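Long-range contact in DNA replication and repair protein RecF (Caldanaerobacter subterraneus subsp. tengcongensis, PDB 5Z69), which binds ATP, probably binds single-stranded DNA, and changes shape with ATP as a switch in RecFOR recombinational DNA repair: residues K210-S223 and T296-I308. Residues are numbered along the deposited sequence; the frame is centred on the assembly and turned at random.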
ATOM      1  N   LYS A 210      -1.434  -9.586  16.362  1.00 47.23           N
ATOM      2  CA  LYS A 210      -1.791 -10.935  16.802  1.00 41.92           C
ATOM      3  C   LYS A 210      -2.003 -11.861  15.621  1.00 35.65           C
ATOM      4  O   LYS A 210      -1.589 -13.017  15.656  1.00 43.38           O
ATOM      5  CB  LYS A 210      -3.044 -10.901  17.671  1.00 41.12           C
ATOM      6  CG  LYS A 210      -2.820 -10.213  18.981  1.00 47.49           C
ATOM      7  CD  LYS A 210      -4.122 -10.005  19.738  1.00 56.93           C
ATOM      8  CE  LYS A 210      -3.851  -9.457  21.129  1.00 53.70           C
ATOM      9  NZ  LYS A 210      -5.077  -8.918  21.754  1.00 58.63           N
ATOM     10  N   LEU A 211      -2.638 -11.349  14.568  1.00 41.00           N
ATOM     11  CA  LEU A 211      -2.889 -12.148  13.380  1.00 37.15           C
ATOM     12  C   LEU A 211      -1.568 -12.647  12.788  1.00 43.79           C
ATOM     13  O   LEU A 211      -1.423 -13.827  12.482  1.00 45.81           O
ATOM     14  CB  LEU A 211      -3.673 -11.343  12.334  1.00 30.99           C
ATOM     15  CG  LEU A 211      -4.000 -12.129  11.060  1.00 41.22           C
ATOM     16  CD1 LEU A 211      -4.836 -13.341  11.457  1.00 45.66           C
ATOM     17  CD2 LEU A 211      -4.735 -11.294  10.010  1.00 41.38           C
ATOM     18  N   LYS A 212      -0.600 -11.750  12.646  1.00 47.36           N
ATOM     19  CA  LYS A 212       0.691 -12.134  12.068  1.00 47.90           C
ATOM     20  C   LYS A 212       1.400 -13.207  12.922  1.00 46.04           C
ATOM     21  O   LYS A 212       1.834 -14.231  12.394  1.00 52.23           O
ATOM     22  CB  LYS A 212       1.570 -10.892  11.882  1.00 54.22           C
ATOM     23  CG  LYS A 212       2.790 -11.090  10.978  1.00 56.53           C
ATOM     24  CD  LYS A 212       4.032 -11.411  11.778  1.00 62.56           C
ATOM     25  CE  LYS A 212       4.359 -10.288  12.748  1.00 76.36           C
ATOM     26  NZ  LYS A 212       3.711 -10.473  14.078  1.00 76.79           N
ATOM     27  N   ASN A 213       1.489 -12.993  14.234  1.00 41.63           N
ATOM     28  CA  ASN A 213       2.065 -13.994  15.144  1.00 49.45           C
ATOM     29  C   ASN A 213       1.452 -15.382  15.003  1.00 61.07           C
ATOM     30  O   ASN A 213       2.161 -16.378  14.859  1.00 60.03           O
ATOM     31  CB  ASN A 213       1.904 -13.577  16.609  1.00 54.22           C
ATOM     32  CG  ASN A 213       2.598 -12.279  16.939  1.00 66.11           C
ATOM     33  OD1 ASN A 213       3.595 -11.912  16.316  1.00 65.27           O
ATOM     34  ND2 ASN A 213       2.075 -11.574  17.940  1.00 71.55           N
ATOM     35  N   SER A 214       0.126 -15.443  15.082  1.00 47.97           N
ATOM     36  CA  SER A 214      -0.569 -16.716  15.026  0.65 47.87           C
ATOM     37  C   SER A 214      -0.455 -17.356  13.648  1.00 45.98           C
ATOM     38  O   SER A 214      -0.264 -18.562  13.532  1.00 48.46           O
ATOM     39  CB  SER A 214      -2.049 -16.542  15.401  0.65 42.90           C
ATOM     40  OG  SER A 214      -2.675 -17.803  15.496  0.65 39.54           O
ATOM     41  N   MET A 215      -0.571 -16.551  12.602  1.00 44.17           N
ATOM     42  CA  MET A 215      -0.477 -17.090  11.253  1.00 53.13           C
ATOM     43  C   MET A 215       0.924 -17.586  10.929  1.00 58.31           C
ATOM     44  O   MET A 215       1.072 -18.543  10.176  1.00 60.32           O
ATOM     45  CB  MET A 215      -0.855 -16.052  10.204  1.00 53.57           C
ATOM     46  CG  MET A 215      -2.302 -15.711  10.094  1.00 51.83           C
ATOM     47  SD  MET A 215      -2.446 -14.531   8.741  1.00 46.72           S
ATOM     48  CE  MET A 215      -2.575 -15.573   7.323  1.00 49.23           C
ATOM     49  N   SER A 216       1.941 -16.902  11.453  1.00 56.31           N
ATOM     50  CA  SER A 216       3.333 -17.313  11.234  1.00 60.27           C
ATOM     51  C   SER A 216       3.576 -18.672  11.855  1.00 60.17           C
ATOM     52  O   SER A 216       4.316 -19.493  11.312  1.00 60.12           O
ATOM     53  CB  SER A 216       4.314 -16.301  11.822  1.00 52.64           C
ATOM     54  OG  SER A 216       4.361 -15.125  11.048  1.00 60.59           O
ATOM     55  N   LYS A 217       2.949 -18.895  13.006  1.00 60.03           N
ATOM     56  CA  LYS A 217       3.039 -20.174  13.682  1.00 55.46           C
ATOM     57  C   LYS A 217       2.407 -21.263  12.810  1.00 61.59           C
ATOM     58  O   LYS A 217       3.027 -22.285  12.546  1.00 67.41           O
ATOM     59  CB  LYS A 217       2.366 -20.096  15.059  1.00 62.49           C
ATOM     60  CG  LYS A 217       2.576 -21.303  15.972  1.00 60.97           C
ATOM     61  CD  LYS A 217       1.498 -22.378  15.802  1.00 58.40           C
ATOM     62  CE  LYS A 217       0.090 -21.814  15.987  1.00 58.22           C
ATOM     63  NZ  LYS A 217      -0.208 -21.377  17.384  1.00 58.11           N
ATOM     64  N   PHE A 218       1.179 -21.042  12.349  1.00 65.77           N
ATOM     65  CA  PHE A 218       0.479 -22.064  11.566  1.00 68.36           C
ATOM     66  C   PHE A 218       1.146 -22.324  10.211  1.00 74.04           C
ATOM     67  O   PHE A 218       1.311 -23.475   9.802  1.00 81.47           O
ATOM     68  CB  PHE A 218      -0.992 -21.676  11.363  1.00 55.65           C
ATOM     69  CG  PHE A 218      -1.841 -21.859  12.591  1.00 58.05           C
ATOM     70  CD1 PHE A 218      -2.119 -23.130  13.072  1.00 48.70           C
ATOM     71  CD2 PHE A 218      -2.370 -20.766  13.264  1.00 56.61           C
ATOM     72  CE1 PHE A 218      -2.902 -23.308  14.201  1.00 51.28           C
ATOM     73  CE2 PHE A 218      -3.149 -20.941  14.397  1.00 45.31           C
ATOM     74  CZ  PHE A 218      -3.410 -22.213  14.866  1.00 50.06           C
ATOM     75  N   LEU A 219       1.525 -21.251   9.527  1.00 66.34           N
ATOM     76  CA  LEU A 219       2.174 -21.349   8.224  1.00 71.61           C
ATOM     77  C   LEU A 219       3.490 -22.128   8.297  1.00 75.94           C
ATOM     78  O   LEU A 219       3.765 -22.983   7.452  1.00 74.30           O
ATOM     79  CB  LEU A 219       2.422 -19.953   7.655  1.00 69.06           C
ATOM     80  CG  LEU A 219       3.091 -19.899   6.286  1.00 68.01           C
ATOM     81  CD1 LEU A 219       2.186 -20.518   5.230  1.00 68.96           C
ATOM     82  CD2 LEU A 219       3.458 -18.471   5.918  1.00 63.54           C
ATOM     83  N   MET A 220       4.291 -21.838   9.319  1.00 71.77           N
ATOM     84  CA  MET A 220       5.604 -22.458   9.451  1.00 78.23           C
ATOM     85  C   MET A 220       5.473 -23.948   9.743  1.00 84.89           C
ATOM     86  O   MET A 220       6.421 -24.708   9.558  1.00 91.91           O
ATOM     87  CB  MET A 220       6.419 -21.769  10.552  1.00 76.03           C
ATOM     88  CG  MET A 220       7.929 -22.016  10.483  1.00 84.35           C
ATOM     89  SD  MET A 220       8.682 -21.518   8.910  1.00102.67           S
ATOM     90  CE  MET A 220      10.420 -21.466   9.349  1.00 98.01           C
ATOM     91  N   GLU A 221       4.290 -24.362  10.191  1.00 80.77           N
ATOM     92  CA  GLU A 221       4.063 -25.753  10.572  1.00 80.85           C
ATOM     93  C   GLU A 221       3.656 -26.637   9.396  1.00 85.81           C
ATOM     94  O   GLU A 221       4.023 -27.809   9.352  1.00 89.72           O
ATOM     95  CB  GLU A 221       2.986 -25.851  11.659  1.00 86.58           C
ATOM     96  CG  GLU A 221       3.335 -25.203  12.996  1.00 92.35           C
ATOM     97  CD  GLU A 221       4.606 -25.748  13.609  1.00 98.47           C
ATOM     98  OE1 GLU A 221       4.810 -26.982  13.564  1.00 93.54           O
ATOM     99  OE2 GLU A 221       5.406 -24.937  14.127  1.00105.67           O
ATOM    100  N   ILE A 222       2.895 -26.093   8.451  1.00 82.19           N
ATOM    101  CA  ILE A 222       2.357 -26.916   7.369  1.00 82.70           C
ATOM    102  C   ILE A 222       2.951 -26.634   5.982  1.00 83.45           C
ATOM    103  O   ILE A 222       2.694 -27.375   5.031  1.00 83.85           O
ATOM    104  CB  ILE A 222       0.827 -26.766   7.271  1.00 83.89           C
ATOM    105  CG1 ILE A 222       0.448 -25.321   6.959  1.00 80.10           C
ATOM    106  CG2 ILE A 222       0.157 -27.219   8.563  1.00 88.19           C
ATOM    107  CD1 ILE A 222      -1.030 -25.137   6.695  1.00 76.71           C
ATOM    108  N   SER A 223       3.732 -25.564   5.875  0.58 82.17           N
ATOM    109  CA  SER A 223       4.339 -25.188   4.601  0.58 81.53           C
ATOM    110  C   SER A 223       5.795 -24.775   4.767  0.58 84.11           C
ATOM    111  O   SER A 223       6.521 -24.635   3.783  0.58 86.53           O
ATOM    112  CB  SER A 223       3.551 -24.050   3.953  0.58 78.20           C
ATOM    113  OG  SER A 223       2.280 -24.494   3.518  0.58 76.14           O
ATOM    114  N   THR A 296      -3.644 -22.345   1.260  1.00 57.86           N
ATOM    115  CA  THR A 296      -2.946 -22.613   2.504  1.00 63.52           C
ATOM    116  C   THR A 296      -2.989 -21.387   3.414  1.00 63.56           C
ATOM    117  O   THR A 296      -3.261 -21.493   4.622  1.00 56.66           O
ATOM    118  CB  THR A 296      -1.489 -23.027   2.233  1.00 58.36           C
ATOM    119  OG1 THR A 296      -1.474 -24.322   1.622  1.00 58.63           O
ATOM    120  CG2 THR A 296      -0.687 -23.067   3.526  1.00 61.55           C
ATOM    121  N   ALA A 297      -2.724 -20.227   2.817  1.00 56.83           N
ATOM    122  CA  ALA A 297      -2.746 -18.955   3.527  1.00 55.04           C
ATOM    123  C   ALA A 297      -4.136 -18.647   4.089  1.00 46.91           C
ATOM    124  O   ALA A 297      -4.253 -18.098   5.175  1.00 49.06           O
ATOM    125  CB  ALA A 297      -2.291 -17.834   2.616  1.00 49.53           C
ATOM    126  N   ALA A 298      -5.172 -18.996   3.333  1.00 42.72           N
ATOM    127  CA  ALA A 298      -6.552 -18.853   3.780  1.00 45.41           C
ATOM    128  C   ALA A 298      -6.799 -19.687   5.032  1.00 46.29           C
ATOM    129  O   ALA A 298      -7.433 -19.224   5.983  1.00 53.69           O
ATOM    130  CB  ALA A 298      -7.503 -19.260   2.690  1.00 42.61           C
ATOM    131  N   LEU A 299      -6.282 -20.915   5.020  1.00 51.49           N
ATOM    132  CA  LEU A 299      -6.437 -21.851   6.128  1.00 44.62           C
ATOM    133  C   LEU A 299      -5.787 -21.314   7.400  1.00 50.77           C
ATOM    134  O   LEU A 299      -6.387 -21.346   8.482  1.00 40.09           O
ATOM    135  CB  LEU A 299      -5.842 -23.216   5.758  1.00 41.58           C
ATOM    136  CG  LEU A 299      -5.855 -24.316   6.823  1.00 46.79           C
ATOM    137  CD1 LEU A 299      -7.241 -24.462   7.404  1.00 47.12           C
ATOM    138  CD2 LEU A 299      -5.403 -25.653   6.258  1.00 54.25           C
ATOM    139  N   CYS A 300      -4.557 -20.822   7.257  1.00 46.88           N
ATOM    140  CA  CYS A 300      -3.804 -20.238   8.366  1.00 41.38           C
ATOM    141  C   CYS A 300      -4.497 -18.999   8.934  1.00 42.07           C
ATOM    142  O   CYS A 300      -4.519 -18.783  10.142  1.00 46.10           O
ATOM    143  CB  CYS A 300      -2.389 -19.861   7.907  1.00 46.17           C
ATOM    144  SG  CYS A 300      -1.296 -21.266   7.550  1.00 65.63           S
ATOM    145  N   LEU A 301      -5.014 -18.168   8.032  1.00 39.79           N
ATOM    146  CA  LEU A 301      -5.792 -16.998   8.406  1.00 47.57           C
ATOM    147  C   LEU A 301      -6.975 -17.385   9.304  1.00 39.71           C
ATOM    148  O   LEU A 301      -7.208 -16.768  10.344  1.00 36.67           O
ATOM    149  CB  LEU A 301      -6.291 -16.288   7.149  1.00 42.23           C
ATOM    150  CG  LEU A 301      -7.181 -15.071   7.360  1.00 42.39           C
ATOM    151  CD1 LEU A 301      -6.348 -13.879   7.802  1.00 47.22           C
ATOM    152  CD2 LEU A 301      -7.975 -14.761   6.096  1.00 44.66           C
ATOM    153  N   LYS A 302      -7.703 -18.424   8.902  1.00 34.40           N
ATOM    154  CA  LYS A 302      -8.910 -18.846   9.634  1.00 36.32           C
ATOM    155  C   LYS A 302      -8.544 -19.592  10.920  1.00 46.25           C
ATOM    156  O   LYS A 302      -9.198 -19.428  11.955  1.00 39.96           O
ATOM    157  CB  LYS A 302      -9.805 -19.714   8.745  1.00 36.63           C
ATOM    158  CG  LYS A 302     -10.289 -19.030   7.446  1.00 35.08           C
ATOM    159  CD  LYS A 302     -11.234 -17.855   7.711  1.00 38.24           C
ATOM    160  CE  LYS A 302     -12.517 -18.364   8.393  1.00 33.21           C
ATOM    161  NZ  LYS A 302     -13.558 -17.301   8.643  1.00 29.85           N
ATOM    162  N   LEU A 303      -7.498 -20.410  10.855  1.00 41.96           N
ATOM    163  CA  LEU A 303      -6.982 -21.067  12.050  1.00 38.72           C
ATOM    164  C   LEU A 303      -6.597 -20.020  13.091  1.00 35.98           C
ATOM    165  O   LEU A 303      -6.821 -20.210  14.280  1.00 34.64           O
ATOM    166  CB  LEU A 303      -5.782 -21.962  11.710  1.00 47.80           C
ATOM    167  CG  LEU A 303      -6.110 -23.290  11.020  1.00 46.14           C
ATOM    168  CD1 LEU A 303      -4.833 -24.055  10.699  1.00 43.23           C
ATOM    169  CD2 LEU A 303      -7.040 -24.136  11.888  1.00 37.84           C
ATOM    170  N   SER A 304      -6.057 -18.900  12.627  1.00 34.80           N
ATOM    171  CA  SER A 304      -5.673 -17.795  13.502  1.00 37.77           C
ATOM    172  C   SER A 304      -6.873 -17.041  14.066  1.00 40.06           C
ATOM    173  O   SER A 304      -6.859 -16.590  15.220  1.00 36.28           O
ATOM    174  CB  SER A 304      -4.769 -16.823  12.749  1.00 38.55           C
ATOM    175  OG  SER A 304      -3.510 -17.412  12.519  1.00 49.01           O
ATOM    176  N   GLU A 305      -7.903 -16.892  13.242  1.00 40.99           N
ATOM    177  CA  GLU A 305      -9.146 -16.273  13.678  1.00 31.71           C
ATOM    178  C   GLU A 305      -9.657 -17.040  14.873  1.00 25.22           C
ATOM    179  O   GLU A 305      -9.957 -16.475  15.931  1.00 31.85           O
ATOM    180  CB  GLU A 305     -10.177 -16.273  12.545  1.00 36.47           C
ATOM    181  CG  GLU A 305     -11.512 -15.627  12.923  1.00 30.66           C
ATOM    182  CD  GLU A 305     -12.590 -15.854  11.880  1.00 36.03           C
ATOM    183  OE1 GLU A 305     -12.246 -15.964  10.678  1.00 32.10           O
ATOM    184  OE2 GLU A 305     -13.786 -15.925  12.269  1.00 31.32           O
ATOM    185  N   LEU A 306      -9.723 -18.352  14.702  1.00 32.32           N
ATOM    186  CA  LEU A 306     -10.167 -19.247  15.754  1.00 28.84           C
ATOM    187  C   LEU A 306      -9.329 -19.096  17.025  1.00 35.94           C
ATOM    188  O   LEU A 306      -9.856 -18.917  18.123  1.00 31.36           O
ATOM    189  CB  LEU A 306     -10.115 -20.682  15.239  1.00 30.36           C
ATOM    190  CG  LEU A 306     -10.384 -21.785  16.261  1.00 37.13           C
ATOM    191  CD1 LEU A 306     -11.705 -21.554  16.974  1.00 40.77           C
ATOM    192  CD2 LEU A 306     -10.358 -23.146  15.566  1.00 31.32           C
ATOM    193  N   GLU A 307      -8.016 -19.172  16.871  1.00 36.17           N
ATOM    194  CA  GLU A 307      -7.120 -19.073  18.011  1.00 45.12           C
ATOM    195  C   GLU A 307      -7.262 -17.737  18.753  1.00 35.90           C
ATOM    196  O   GLU A 307      -7.390 -17.709  19.972  1.00 33.81           O
ATOM    197  CB  GLU A 307      -5.672 -19.262  17.549  1.00 36.96           C
ATOM    198  CG  GLU A 307      -4.659 -18.974  18.630  1.00 36.71           C
ATOM    199  CD  GLU A 307      -3.252 -19.323  18.177  1.00 49.99           C
ATOM    200  OE1 GLU A 307      -2.419 -18.404  18.054  1.00 47.19           O
ATOM    201  OE2 GLU A 307      -3.000 -20.519  17.924  1.00 50.91           O
ATOM    202  N   ILE A 308      -7.214 -16.632  18.014  1.00 33.70           N
ATOM    203  CA  ILE A 308      -7.384 -15.321  18.629  1.00 31.38           C
ATOM    204  C   ILE A 308      -8.774 -15.203  19.308  1.00 34.26           C
ATOM    205  O   ILE A 308      -8.897 -14.687  20.419  1.00 31.92           O
ATOM    206  CB  ILE A 308      -7.173 -14.201  17.575  1.00 36.96           C
ATOM    207  CG1 ILE A 308      -5.727 -14.248  17.062  1.00 40.39           C
ATOM    208  CG2 ILE A 308      -7.469 -12.827  18.172  1.00 29.04           C
ATOM    209  CD1 ILE A 308      -5.424 -13.315  15.876  1.00 37.58           C
TER
HETATM  210  O   HOH W   1       0.270 -18.287  18.927  1.00 64.81           O
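Phe218 lies flat against Leu303, whose CB stands 3.7 Å from the ring centroid and almost exactly on the ring normal, a CH-pi contact. Over the opposite face runs CE of Lys217; bends at chi2 (-90°), chi3 and chi4 fold that chain over the ring and bring NZ to Glu307. Lys217 NZ meets Glu307 OE2 at 3.0 Å, on the syn lone pair of that oxygen, in a salt bridge. In the modelled conformer of Ser214, its OG donates to Glu307 OE1 at 2.6 Å, from well above the carboxylate plane; a water donates to OE1 as well. With an alanine in place of Glu307, the ammonium of Lys217 would probably lose its counter-charge and be freer to swing off the ring, and Ser214 OG would lose this acceptor.

Two turns back from Glu307, toward Thr296, Cys300 is a knob among Met215, Phe218, Leu219 and Ile222. Cys300 SG presses on the backbone of helix 186-222, 3.4 Å from Leu219 N. Met215 answers as a knob between Ala297, Cys300, Leu301 and Ser304, and its bent end lays Met215 CE 3.8 Å from Leu301 CB. Ser304 OG turns back to its own helix, bonding Cys300 O at 2.9 Å. The axes of 210-222 and 296-308 approach to 8.5 Å, their N-to-C directions 126° apart; here helices 186-222 and 291-313 mesh by reciprocal knobs-into-holes packing, bordered by a salt bridge, within the SMC-like RecF fold and away from the ATP site.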